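Local coordinates for 2-aminomuconate 6-semialdehyde dehydrogenase (Burkholderia cenocepacia, PDB 4U3W), which probably catalyses the NAD-dependent oxidation of 2-aminomuconate 6-semialdehyde to 2-aminomuconate, as a four-chain member of the aldehyde dehydrogenase family, at residues A289-N301 with F322-R334. Residues are numbered along the deposited sequence; the frame is centred on the assembly and turned at random.
Sequences AAVAGVLRSSFTN and FVAALKEQAQALR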
loop_
_atom_site.group_PDB
_atom_site.type_symbol
_atom_site.label_atom_id
_atom_site.label_comp_id
_atom_site.label_asym_id
_atom_site.label_seq_id
_atom_site.Cartn_x
_atom_site.Cartn_y
_atom_site.Cartn_z
ATOM N N ALA A 289 25.042 -23.775 15.214
ATOM C CA ALA A 289 24.320 -22.500 15.185
ATOM C C ALA A 289 23.137 -22.452 16.166
ATOM O O ALA A 289 22.907 -21.418 16.815
ATOM C CB ALA A 289 23.817 -22.181 13.747
ATOM N N ALA A 290 22.398 -23.556 16.270
ATOM C CA ALA A 290 21.242 -23.624 17.165
ATOM C C ALA A 290 21.685 -23.586 18.626
ATOM O O ALA A 290 21.031 -22.926 19.424
ATOM C CB ALA A 290 20.416 -24.902 16.913
ATOM N N VAL A 291 22.781 -24.277 18.981
ATOM C CA VAL A 291 23.280 -24.177 20.372
ATOM C C VAL A 291 23.696 -22.751 20.694
ATOM O O VAL A 291 23.238 -22.195 21.700
ATOM C CB VAL A 291 24.489 -25.141 20.664
ATOM C CG1 VAL A 291 25.028 -24.917 22.107
ATOM C CG2 VAL A 291 24.106 -26.597 20.509
ATOM N N ALA A 292 24.509 -22.119 19.839
ATOM C CA ALA A 292 24.849 -20.707 20.072
ATOM C C ALA A 292 23.614 -19.775 20.145
ATOM O O ALA A 292 23.588 -18.802 20.924
ATOM C CB ALA A 292 25.790 -20.191 18.969
ATOM N N GLY A 293 22.622 -20.049 19.297
ATOM C CA GLY A 293 21.417 -19.203 19.213
ATOM C C GLY A 293 20.599 -19.299 20.507
ATOM O O GLY A 293 20.056 -18.291 20.999
ATOM N N VAL A 294 20.469 -20.523 21.010
ATOM C CA VAL A 294 19.720 -20.747 22.265
ATOM C C VAL A 294 20.485 -20.223 23.477
ATOM O O VAL A 294 19.868 -19.684 24.429
ATOM C CB VAL A 294 19.380 -22.256 22.397
ATOM C CG1 VAL A 294 18.861 -22.626 23.864
ATOM C CG2 VAL A 294 18.358 -22.610 21.335
ATOM N N LEU A 295 21.820 -20.305 23.452
ATOM C CA LEU A 295 22.602 -19.598 24.490
ATOM C C LEU A 295 22.213 -18.124 24.518
ATOM O O LEU A 295 21.896 -17.539 25.577
ATOM C CB LEU A 295 24.106 -19.726 24.240
ATOM C CG LEU A 295 25.000 -19.321 25.435
ATOM C CD1 LEU A 295 25.034 -20.450 26.456
ATOM C CD2 LEU A 295 26.436 -18.966 25.015
ATOM N N ARG A 296 22.184 -17.526 23.335
ATOM C CA ARG A 296 21.823 -16.119 23.182
ATOM C C ARG A 296 20.401 -15.819 23.652
ATOM O O ARG A 296 20.157 -14.848 24.393
ATOM C CB ARG A 296 21.900 -15.716 21.696
ATOM C CG ARG A 296 23.044 -14.860 21.210
ATOM C CD ARG A 296 22.748 -14.284 19.763
ATOM N NE ARG A 296 22.285 -12.886 19.821
ATOM C CZ ARG A 296 21.199 -12.374 19.226
ATOM N NH1 ARG A 296 20.397 -13.133 18.481
ATOM N NH2 ARG A 296 20.923 -11.075 19.369
ATOM N N SER A 297 19.437 -16.595 23.163
ATOM C CA SER A 297 18.014 -16.271 23.416
ATOM C C SER A 297 17.682 -16.574 24.883
ATOM O O SER A 297 16.721 -16.035 25.429
ATOM C CB SER A 297 17.063 -17.034 22.474
ATOM O OG SER A 297 17.184 -18.461 22.611
ATOM N N SER A 298 18.480 -17.409 25.537
ATOM C CA SER A 298 18.228 -17.673 26.947
ATOM C C SER A 298 18.932 -16.737 27.941
ATOM O O SER A 298 18.373 -16.460 29.025
ATOM C CB SER A 298 18.593 -19.131 27.323
ATOM O OG SER A 298 17.887 -20.058 26.489
ATOM N N PHE A 299 20.155 -16.299 27.631
ATOM C CA PHE A 299 20.960 -15.607 28.646
ATOM C C PHE A 299 21.370 -14.167 28.292
ATOM O O PHE A 299 22.040 -13.515 29.080
ATOM C CB PHE A 299 22.202 -16.439 28.950
ATOM C CG PHE A 299 21.889 -17.880 29.348
ATOM C CD1 PHE A 299 20.975 -18.157 30.377
ATOM C CD2 PHE A 299 22.505 -18.954 28.694
ATOM C CE1 PHE A 299 20.681 -19.499 30.749
ATOM C CE2 PHE A 299 22.229 -20.270 29.062
ATOM C CZ PHE A 299 21.309 -20.539 30.108
ATOM N N THR A 300 20.932 -13.658 27.135
ATOM C CA THR A 300 21.132 -12.240 26.805
ATOM C C THR A 300 20.568 -11.335 27.929
ATOM O O THR A 300 19.444 -11.564 28.399
ATOM C CB THR A 300 20.455 -11.867 25.462
ATOM O OG1 THR A 300 21.167 -12.489 24.370
ATOM C CG2 THR A 300 20.450 -10.326 25.247
ATOM N N ASN A 301 21.330 -10.328 28.358
ATOM C CA ASN A 301 20.865 -9.410 29.447
ATOM C C ASN A 301 20.475 -10.173 30.700
ATOM O O ASN A 301 19.491 -9.817 31.360
ATOM C CB ASN A 301 19.638 -8.540 28.961
ATOM C CG ASN A 301 19.434 -7.229 29.770
ATOM O OD1 ASN A 301 20.395 -6.569 30.175
ATOM N ND2 ASN A 301 18.151 -6.840 29.983
ATOM N N PHE A 322 22.497 -31.887 22.627
ATOM C CA PHE A 322 22.180 -30.460 22.706
ATOM C C PHE A 322 22.315 -29.979 24.153
ATOM O O PHE A 322 22.912 -28.936 24.425
ATOM C CB PHE A 322 20.772 -30.172 22.175
ATOM C CG PHE A 322 20.448 -28.690 22.063
ATOM C CD1 PHE A 322 19.938 -27.983 23.144
ATOM C CD2 PHE A 322 20.684 -28.020 20.878
ATOM C CE1 PHE A 322 19.658 -26.589 23.024
ATOM C CE2 PHE A 322 20.424 -26.646 20.741
ATOM C CZ PHE A 322 19.894 -25.945 21.806
ATOM N N VAL A 323 21.749 -30.721 25.090
ATOM C CA VAL A 323 21.825 -30.281 26.487
ATOM C C VAL A 323 23.297 -30.162 26.914
ATOM O O VAL A 323 23.710 -29.165 27.478
ATOM C CB VAL A 323 21.078 -31.236 27.430
ATOM C CG1 VAL A 323 21.257 -30.754 28.865
ATOM C CG2 VAL A 323 19.600 -31.290 27.079
ATOM N N ALA A 324 24.096 -31.180 26.597
ATOM C CA ALA A 324 25.514 -31.195 26.949
ATOM C C ALA A 324 26.281 -30.019 26.337
ATOM O O ALA A 324 27.056 -29.398 27.029
ATOM C CB ALA A 324 26.168 -32.551 26.513
ATOM N N ALA A 325 26.081 -29.717 25.047
ATOM C CA ALA A 325 26.767 -28.568 24.414
ATOM C C ALA A 325 26.347 -27.226 24.992
ATOM O O ALA A 325 27.155 -26.304 25.147
ATOM C CB ALA A 325 26.515 -28.542 22.894
ATOM N N LEU A 326 25.071 -27.081 25.275
ATOM C CA LEU A 326 24.626 -25.808 25.850
ATOM C C LEU A 326 25.210 -25.618 27.248
ATOM O O LEU A 326 25.538 -24.491 27.674
ATOM C CB LEU A 326 23.104 -25.753 25.910
ATOM C CG LEU A 326 22.525 -24.348 26.225
ATOM C CD1 LEU A 326 22.663 -23.384 25.016
ATOM C CD2 LEU A 326 21.089 -24.479 26.651
ATOM N N LYS A 327 25.300 -26.719 27.979
ATOM C CA LYS A 327 25.841 -26.674 29.342
ATOM C C LYS A 327 27.275 -26.135 29.310
ATOM O O LYS A 327 27.632 -25.235 30.073
ATOM C CB LYS A 327 25.779 -28.069 29.993
ATOM C CG LYS A 327 26.456 -28.152 31.365
ATOM C CD LYS A 327 26.470 -29.594 31.905
ATOM C CE LYS A 327 27.182 -29.641 33.256
ATOM N NZ LYS A 327 27.095 -30.982 33.925
ATOM N N GLU A 328 28.093 -26.700 28.431
ATOM C CA GLU A 328 29.477 -26.260 28.259
ATOM C C GLU A 328 29.607 -24.763 27.886
ATOM O O GLU A 328 30.415 -24.036 28.460
ATOM C CB GLU A 328 30.166 -27.173 27.212
ATOM C CG GLU A 328 31.565 -26.775 26.823
ATOM C CD GLU A 328 32.183 -27.742 25.814
ATOM O OE1 GLU A 328 31.860 -28.957 25.851
ATOM O OE2 GLU A 328 32.963 -27.276 24.957
ATOM N N GLN A 329 28.800 -24.264 26.957
ATOM C CA GLN A 329 28.863 -22.836 26.633
ATOM C C GLN A 329 28.348 -21.939 27.767
ATOM O O GLN A 329 28.832 -20.798 27.969
ATOM C CB GLN A 329 28.061 -22.558 25.341
ATOM C CG GLN A 329 28.679 -23.287 24.089
ATOM C CD GLN A 329 28.112 -22.778 22.761
ATOM O OE1 GLN A 329 27.462 -21.742 22.708
ATOM N NE2 GLN A 329 28.344 -23.545 21.671
ATOM N N ALA A 330 27.317 -22.412 28.449
ATOM C CA ALA A 330 26.753 -21.640 29.578
ATOM C C ALA A 330 27.778 -21.533 30.720
ATOM O O ALA A 330 27.912 -20.495 31.350
ATOM C CB ALA A 330 25.452 -22.297 30.074
ATOM N N GLN A 331 28.509 -22.620 30.971
ATOM C CA GLN A 331 29.557 -22.580 31.991
ATOM C C GLN A 331 30.791 -21.764 31.532
ATOM O O GLN A 331 31.626 -21.374 32.361
ATOM C CB GLN A 331 29.939 -23.988 32.404
ATOM C CG GLN A 331 28.801 -24.703 33.134
ATOM C CD GLN A 331 29.172 -26.103 33.592
ATOM O OE1 GLN A 331 30.158 -26.709 33.121
ATOM N NE2 GLN A 331 28.368 -26.643 34.497
ATOM N N ALA A 332 30.904 -21.472 30.234
ATOM C CA ALA A 332 31.977 -20.588 29.788
ATOM C C ALA A 332 31.589 -19.096 29.897
ATOM O O ALA A 332 32.414 -18.215 29.733
ATOM C CB ALA A 332 32.406 -20.940 28.338
ATOM N N LEU A 333 30.335 -18.786 30.190
ATOM C CA LEU A 333 29.994 -17.390 30.460
ATOM C C LEU A 333 30.734 -16.934 31.741
ATOM O O LEU A 333 31.038 -17.746 32.621
ATOM C CB LEU A 333 28.490 -17.218 30.613
ATOM C CG LEU A 333 27.773 -17.499 29.292
ATOM C CD1 LEU A 333 26.295 -17.509 29.604
ATOM C CD2 LEU A 333 28.122 -16.429 28.233
ATOM N N ARG A 334 31.060 -15.650 31.800
ATOM C CA ARG A 334 31.763 -15.056 32.948
ATOM C C ARG A 334 30.855 -14.038 33.586
ATOM O O ARG A 334 30.575 -13.017 32.980
ATOM C CB ARG A 334 33.062 -14.381 32.493
ATOM C CG ARG A 334 34.121 -15.466 32.051
ATOM C CD ARG A 334 34.473 -16.396 33.229
ATOM N NE ARG A 334 35.193 -17.606 32.818
ATOM C CZ ARG A 334 34.725 -18.852 32.926
ATOM N NH1 ARG A 334 33.515 -19.067 33.441
ATOM N NH2 ARG A 334 35.474 -19.886 32.520
#
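V291 enters a hollow of the facing helix bounded by F322, A325, L326 and Q329, as a knob in a hole. Its CG1, anti to the backbone N (chi1 176°), meets Q329 NE2 at 3.6 Å, while CG2 lies 3.7 Å from F322 CE2 and also rests on the CB of A325. The axes of the two segments approach to 9.6 Å, and V291 and L326 have the nearest CA atoms. L326 fills in from the facing helix: its CD1 lies against the backbone where L295 N bonds to V291 O, 3.6 Å from L295 N, and its CD2 meets V294 CG1 at 4.0 Å, the side chains crossing at about a right angle. V294 CB lies in the ring plane of F322, at its edge. One turn on, L295 spreads its two methyls over Q329 and A330: CD1 drops to 3.6 Å from A330 N, and CD2 lies against the extended Q329 chain, 3.8 Å from OE1. F299 follows, its CE2 3.9 Å from A330 CB, with S298 CB over one ring face; L333, just beyond the helix, closes this end against F299 and L295. The contact is almost wholly apolar, and the helices cross at -53°. Both pack beside the seven-stranded sheet of what is, by the family fold, probably the catalytic domain, whose strand 309-315 lies in sequence between them: L326 reaches C414 and I416 of strand 413-419, L326, A330 and F299 all touch I394 of strand 393-396, and V323 and K327 touch V372 of strand 370-373.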